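Local coordinates for protein RNA-dependent RNA polymerase (Toscana virus, PDB 6QW0) that probably cleaves capped host RNA through the manganese-binding, cap-snatching endonuclease domain at its N terminus, yielding primers for viral transcription, at residues A[166-171]-A[187-192]; A[171-176]-A[192-197]. All coordinates share one frame; numbering follows the deposited sequence.

Contact 1: residues A[166-171]-A[187-192]; sequences YIIAVH and NEIVFR
The flat group that meets the helix here is the peptide carbonyl of H171, whose O lies 4.0 Å from V190 CG1 with V190 CG2 nearly as close, while the H171 imidazole is turned the other way and packs on A136 and A139 of helix 136-157. This division of labour is a worked example of the layered core of the PD-(D/E)XK nuclease fold, in which helices cover both faces of a central sheet. I167, like H171, faces helix 136-157, whereas I168 and V170 direct their side chains at helix 183-203. Strand and helix segments pass with their axes 8.3 Å apart and at 52° to each other, and V170 and V190 form the nearest CA pair. No hydrogen bond joins them; apart from the H171 carbonyl, the interface is branched aliphatic carbon. With chi1 at 64°, V170 has CG2 anti to the backbone N, and this methyl reaches I189 CG2 at 3.7 Å. The same V170 CG2 also lies 4.1 Å from V190 CG2. V175 of the neighbouring strand touches I168, I189 and V190, adding to the apolar layer. A backbone hydrogen bond ties I168 to E128, a manganese ligand on the adjacent strand, so this packed strand lies directly beside part of the metal site. Farther back along the strand, the two isoleucines cross obliquely, methyl to methyl, with I168 CG2 4.2 Å from I189 CD1.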
loop_
_atom_site.group_PDB
_atom_site.type_symbol
_atom_site.label_atom_id
_atom_site.label_comp_id
_atom_site.label_asym_id
_atom_site.label_seq_id
_atom_site.Cartn_x
_atom_site.Cartn_y
_atom_site.Cartn_z
ATOM N N TYR A 166 -3.002 -4.002 -8.312
ATOM C CA TYR A 166 -1.603 -3.691 -8.031
ATOM C C TYR A 166 -1.261 -4.074 -6.598
ATOM O O TYR A 166 -2.079 -3.904 -5.687
ATOM C CB TYR A 166 -1.300 -2.201 -8.241
ATOM C CG TYR A 166 -1.230 -1.772 -9.687
ATOM C CD1 TYR A 166 -0.164 -2.171 -10.503
ATOM C CD2 TYR A 166 -2.245 -0.984 -10.247
ATOM C CE1 TYR A 166 -0.088 -1.773 -11.828
ATOM C CE2 TYR A 166 -2.188 -0.587 -11.572
ATOM C CZ TYR A 166 -1.120 -0.998 -12.361
ATOM O OH TYR A 166 -1.045 -0.600 -13.677
ATOM N N ILE A 167 -0.029 -4.551 -6.403
ATOM C CA ILE A 167 0.467 -4.999 -5.101
ATOM C C ILE A 167 1.792 -4.312 -4.830
ATOM O O ILE A 167 2.601 -4.163 -5.747
ATOM C CB ILE A 167 0.691 -6.525 -5.059
ATOM C CG1 ILE A 167 -0.531 -7.284 -5.590
ATOM C CG2 ILE A 167 1.067 -6.974 -3.655
ATOM C CD1 ILE A 167 -1.767 -7.209 -4.713
ATOM N N ILE A 168 2.018 -3.909 -3.578
ATOM C CA ILE A 168 3.353 -3.529 -3.108
ATOM C C ILE A 168 3.674 -4.365 -1.873
ATOM O O ILE A 168 2.990 -4.239 -0.849
ATOM C CB ILE A 168 3.465 -2.029 -2.763
ATOM C CG1 ILE A 168 2.907 -1.158 -3.892
ATOM C CG2 ILE A 168 4.916 -1.667 -2.493
ATOM C CD1 ILE A 168 2.886 0.335 -3.547
ATOM N N ALA A 169 4.723 -5.191 -1.958
ATOM C CA ALA A 169 5.202 -5.996 -0.830
ATOM C C ALA A 169 6.608 -5.540 -0.447
ATOM O O ALA A 169 7.528 -5.632 -1.264
ATOM C CB ALA A 169 5.219 -7.485 -1.185
ATOM N N VAL A 170 6.783 -5.047 0.796
ATOM C CA VAL A 170 8.077 -4.515 1.226
ATOM C C VAL A 170 8.804 -5.545 2.081
ATOM O O VAL A 170 8.184 -6.286 2.853
ATOM C CB VAL A 170 7.909 -3.181 1.989
ATOM C CG1 VAL A 170 7.135 -3.394 3.274
ATOM C CG2 VAL A 170 9.274 -2.543 2.266
ATOM N N HIS A 171 10.125 -5.611 1.915
ATOM C CA HIS A 171 11.014 -6.321 2.826
ATOM C C HIS A 171 12.177 -5.394 3.173
ATOM O O HIS A 171 12.285 -4.275 2.667
ATOM C CB HIS A 171 11.478 -7.659 2.226
ATOM C CG HIS A 171 12.230 -7.528 0.939
ATOM N ND1 HIS A 171 13.608 -7.562 0.874
ATOM C CD2 HIS A 171 11.797 -7.379 -0.338
ATOM C CE1 HIS A 171 13.992 -7.425 -0.383
ATOM N NE2 HIS A 171 12.911 -7.315 -1.139
ATOM N N ASN A 187 13.047 3.302 -2.387
ATOM C CA ASN A 187 13.786 3.678 -1.184
ATOM C C ASN A 187 12.885 4.295 -0.119
ATOM O O ASN A 187 13.110 4.089 1.079
ATOM C CB ASN A 187 14.916 4.640 -1.552
ATOM C CG ASN A 187 16.087 3.937 -2.203
ATOM O OD1 ASN A 187 16.165 2.707 -2.220
ATOM N ND2 ASN A 187 17.018 4.723 -2.736
ATOM N N GLU A 188 11.876 5.080 -0.516
ATOM C CA GLU A 188 11.011 5.691 0.495
ATOM C C GLU A 188 10.188 4.634 1.223
ATOM O O GLU A 188 10.065 4.665 2.450
ATOM C CB GLU A 188 10.104 6.746 -0.145
ATOM C CG GLU A 188 9.423 7.674 0.870
ATOM C CD GLU A 188 10.395 8.667 1.506
ATOM O OE1 GLU A 188 11.535 8.791 1.013
ATOM O OE2 GLU A 188 10.013 9.298 2.507
ATOM N N ILE A 189 9.641 3.667 0.481
ATOM C CA ILE A 189 8.908 2.574 1.107
ATOM C C ILE A 189 9.814 1.783 2.048
ATOM O O ILE A 189 9.463 1.525 3.206
ATOM C CB ILE A 189 8.281 1.675 0.025
ATOM C CG1 ILE A 189 7.172 2.453 -0.707
ATOM C CG2 ILE A 189 7.739 0.387 0.633
ATOM C CD1 ILE A 189 6.925 1.970 -2.141
ATOM N N VAL A 190 10.988 1.374 1.560
ATOM C CA VAL A 190 11.899 0.585 2.385
ATOM C C VAL A 190 12.387 1.396 3.585
ATOM O O VAL A 190 12.413 0.894 4.714
ATOM C CB VAL A 190 13.072 0.062 1.538
ATOM C CG1 VAL A 190 14.087 -0.671 2.425
ATOM C CG2 VAL A 190 12.573 -0.873 0.442
ATOM N N PHE A 191 12.751 2.656 3.368
ATOM C CA PHE A 191 13.205 3.502 4.477
ATOM C C PHE A 191 12.144 3.607 5.574
ATOM O O PHE A 191 12.445 3.488 6.768
ATOM C CB PHE A 191 13.577 4.882 3.939
ATOM C CG PHE A 191 14.254 5.769 4.946
ATOM C CD1 PHE A 191 13.503 6.581 5.784
ATOM C CD2 PHE A 191 15.636 5.803 5.047
ATOM C CE1 PHE A 191 14.110 7.412 6.709
ATOM C CE2 PHE A 191 16.255 6.635 5.976
ATOM C CZ PHE A 191 15.497 7.438 6.802
ATOM N N ARG A 192 10.887 3.848 5.189
ATOM C CA ARG A 192 9.815 3.945 6.175
ATOM C C ARG A 192 9.567 2.608 6.870
ATOM O O ARG A 192 9.247 2.582 8.067
ATOM C CB ARG A 192 8.525 4.444 5.498
ATOM C CG ARG A 192 8.611 5.889 4.996
ATOM C CD ARG A 192 7.265 6.363 4.365
ATOM N NE ARG A 192 6.168 6.347 5.329
ATOM C CZ ARG A 192 5.605 7.430 5.860
ATOM N NH1 ARG A 192 6.020 8.647 5.515
ATOM N NH2 ARG A 192 4.630 7.298 6.745
#

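Contact 2: residues A[171-176]-A[192-197]; sequences HFNGVV and RFRLAR. With SO4 (sulfate ion), chain E; SO4 (sulfate ion), chain F.
Hydrogen bonding centres on the carbonyl of F172, which the guanidinium of R194 grips side-on. R194 NE reaches F172 O at 2.8 Å, in the carbonyl plane, and R194 NH2 donates to the same F172 O at 2.9 Å from a tilted position. Both bonds lie nearly in the guanidinium plane, which limits its rotation.

Stacking adds a second hold. The extended arginine chain crosses the F172 ring at about a right angle, and its guanidinium lies almost flat on one ring face, the planes 19° apart. R194 NE sits over the ring centre, while R194 CZ makes an off-centre cation-pi contact, 4.2 Å from the F172 centroid. Further back on the chain, R194 CG makes a CH-pi contact over the face, 4.0 Å from that centroid. F172 has its CG anti to the backbone N (chi1 -169°), which swings the ring out from the turn to meet the arginine.

The carbonyl belongs to a type I turn from H171 to G174, closed by paired backbone bonds between those two residues: a two-residue beta-hairpin linking strands 163-171 and 174-177 and leaning against helix 183-203.

A second arginine approaches differently. R197 sets one face of its guanidinium over F172 CD1, the two planes inclined at 64°, and R197 CD lies over the rim of one face of F193. At the F193 edge, in its plane, lie F172 N and a water; the water accepts from F172 N and, weakly, from R197 NH1.

Two sulfates, probably from the crystallisation liquor, flank the turn. One takes a bond from R194 NH2 to its O2 at 2.9 Å, at the guanidinium edge. N173 ND2 donates only weakly to O1 of the other, at 3.3 Å.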
loop_
_atom_site.group_PDB
_atom_site.type_symbol
_atom_site.label_atom_id
_atom_site.label_comp_id
_atom_site.label_asym_id
_atom_site.label_seq_id
_atom_site.Cartn_x
_atom_site.Cartn_y
_atom_site.Cartn_z
ATOM N N HIS A 171 10.125 -5.611 1.915
ATOM C CA HIS A 171 11.014 -6.321 2.826
ATOM C C HIS A 171 12.177 -5.394 3.173
ATOM O O HIS A 171 12.285 -4.275 2.667
ATOM C CB HIS A 171 11.478 -7.659 2.226
ATOM C CG HIS A 171 12.230 -7.528 0.939
ATOM N ND1 HIS A 171 13.608 -7.562 0.874
ATOM C CD2 HIS A 171 11.797 -7.379 -0.338
ATOM C CE1 HIS A 171 13.992 -7.425 -0.383
ATOM N NE2 HIS A 171 12.911 -7.315 -1.139
ATOM N N PHE A 172 13.069 -5.862 4.056
ATOM C CA PHE A 172 14.111 -4.983 4.574
ATOM C C PHE A 172 15.009 -4.433 3.472
ATOM O O PHE A 172 15.546 -3.326 3.604
ATOM C CB PHE A 172 14.946 -5.732 5.617
ATOM C CG PHE A 172 15.883 -4.836 6.393
ATOM C CD1 PHE A 172 15.452 -4.216 7.555
ATOM C CD2 PHE A 172 17.182 -4.608 5.953
ATOM C CE1 PHE A 172 16.303 -3.386 8.276
ATOM C CE2 PHE A 172 18.042 -3.776 6.667
ATOM C CZ PHE A 172 17.593 -3.160 7.826
ATOM N N ASN A 173 15.168 -5.170 2.368
ATOM C CA ASN A 173 16.104 -4.776 1.321
ATOM C C ASN A 173 15.429 -4.487 -0.016
ATOM O O ASN A 173 16.104 -4.445 -1.039
ATOM C CB ASN A 173 17.174 -5.854 1.140
ATOM C CG ASN A 173 18.104 -5.949 2.332
ATOM O OD1 ASN A 173 18.702 -4.960 2.736
ATOM N ND2 ASN A 173 18.213 -7.137 2.905
ATOM N N GLY A 174 14.118 -4.275 -0.051
ATOM C CA GLY A 174 13.541 -3.948 -1.342
ATOM C C GLY A 174 12.030 -4.087 -1.335
ATOM O O GLY A 174 11.403 -4.137 -0.287
ATOM N N VAL A 175 11.479 -4.163 -2.546
ATOM C CA VAL A 175 10.042 -4.181 -2.780
ATOM C C VAL A 175 9.761 -5.147 -3.914
ATOM O O VAL A 175 10.510 -5.188 -4.892
ATOM C CB VAL A 175 9.539 -2.763 -3.140
ATOM C CG1 VAL A 175 8.162 -2.803 -3.751
ATOM C CG2 VAL A 175 9.565 -1.850 -1.915
ATOM N N VAL A 176 8.692 -5.931 -3.783
ATOM C CA VAL A 176 8.120 -6.673 -4.902
ATOM C C VAL A 176 6.809 -5.991 -5.261
ATOM O O VAL A 176 5.918 -5.870 -4.413
ATOM C CB VAL A 176 7.904 -8.151 -4.562
ATOM C CG1 VAL A 176 7.266 -8.870 -5.746
ATOM C CG2 VAL A 176 9.246 -8.792 -4.207
ATOM N N ARG A 192 10.887 3.848 5.189
ATOM C CA ARG A 192 9.815 3.945 6.175
ATOM C C ARG A 192 9.567 2.608 6.870
ATOM O O ARG A 192 9.247 2.582 8.067
ATOM C CB ARG A 192 8.525 4.444 5.498
ATOM C CG ARG A 192 8.611 5.889 4.996
ATOM C CD ARG A 192 7.265 6.363 4.365
ATOM N NE ARG A 192 6.168 6.347 5.329
ATOM C CZ ARG A 192 5.605 7.430 5.860
ATOM N NH1 ARG A 192 6.020 8.647 5.515
ATOM N NH2 ARG A 192 4.630 7.298 6.745
ATOM N N PHE A 193 9.687 1.492 6.131
ATOM C CA PHE A 193 9.506 0.169 6.726
ATOM C C PHE A 193 10.577 -0.100 7.775
ATOM O O PHE A 193 10.272 -0.584 8.870
ATOM C CB PHE A 193 9.528 -0.914 5.635
ATOM C CG PHE A 193 9.329 -2.321 6.139
ATOM C CD1 PHE A 193 8.225 -2.659 6.915
ATOM C CD2 PHE A 193 10.227 -3.326 5.792
ATOM C CE1 PHE A 193 8.033 -3.960 7.357
ATOM C CE2 PHE A 193 10.034 -4.636 6.225
ATOM C CZ PHE A 193 8.943 -4.954 7.003
ATOM N N ARG A 194 11.830 0.229 7.460
ATOM C CA ARG A 194 12.914 -0.012 8.408
ATOM C C ARG A 194 12.701 0.784 9.685
ATOM O O ARG A 194 12.896 0.266 10.794
ATOM C CB ARG A 194 14.251 0.346 7.772
ATOM C CG ARG A 194 14.652 -0.579 6.629
ATOM C CD ARG A 194 15.957 -0.118 6.028
ATOM N NE ARG A 194 16.469 -1.056 5.039
ATOM C CZ ARG A 194 17.650 -0.929 4.443
ATOM N NH1 ARG A 194 18.441 0.101 4.739
ATOM N NH2 ARG A 194 18.039 -1.829 3.551
ATOM N N LEU A 195 12.284 2.040 9.550
ATOM C CA LEU A 195 12.033 2.861 10.726
ATOM C C LEU A 195 10.842 2.332 11.511
ATOM O O LEU A 195 10.854 2.321 12.749
ATOM C CB LEU A 195 11.810 4.313 10.303
ATOM C CG LEU A 195 11.500 5.264 11.454
ATOM C CD1 LEU A 195 12.673 5.286 12.447
ATOM C CD2 LEU A 195 11.214 6.655 10.918
ATOM N N ALA A 196 9.802 1.877 10.802
ATOM C CA ALA A 196 8.634 1.316 11.469
ATOM C C ALA A 196 8.997 0.079 12.274
ATOM O O ALA A 196 8.476 -0.122 13.378
ATOM C CB ALA A 196 7.548 0.999 10.444
ATOM N N ARG A 197 9.899 -0.757 11.744
ATOM C CA ARG A 197 10.352 -1.928 12.491
ATOM C C ARG A 197 11.098 -1.519 13.755
ATOM O O ARG A 197 10.924 -2.141 14.809
ATOM C CB ARG A 197 11.248 -2.800 11.617
ATOM C CG ARG A 197 10.493 -3.580 10.552
ATOM C CD ARG A 197 11.434 -4.161 9.521
ATOM N NE ARG A 197 12.444 -5.044 10.105
ATOM C CZ ARG A 197 12.915 -6.134 9.503
ATOM N NH1 ARG A 197 12.458 -6.488 8.309
ATOM N NH2 ARG A 197 13.843 -6.876 10.095
HETATM S S SO4 E . 20.510 -0.741 0.886
HETATM O O1 SO4 E . 21.496 0.285 0.582
HETATM O O2 SO4 E . 20.591 -1.107 2.296
HETATM O O3 SO4 E . 20.765 -1.915 0.050
HETATM O O4 SO4 E . 19.190 -0.202 0.595
HETATM S S SO4 F . 17.548 -10.614 0.155
HETATM O O1 SO4 F . 17.061 -9.812 1.276
HETATM O O2 SO4 F . 18.048 -9.728 -0.892
HETATM O O3 SO4 F . 16.459 -11.425 -0.372
HETATM O O4 SO4 F . 18.621 -11.487 0.627
HETATM O O HOH W 1 12.108 -7.936 5.778
#

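How the contacts relate
Following the chain from the N terminus, strand 163-171 runs first, turns back through H171 to G174 into strand 174-177, and after a short connection enters helix 183-203. Contact 1 closes the loop from 166-171 to 187-192. Contact 2 starts later and ends later, from 171-176 to 192-197, so the two cross, sharing H171 and R192 at their boundaries. One long helix thus serves successively the first strand of a hairpin and then its turn. The two contacts also touch: A169 O and V176 N, 2.8 Å apart, probably pair the antiparallel strands, and V190 CG1 of contact 1 packs 3.3 Å from F172 O of contact 2.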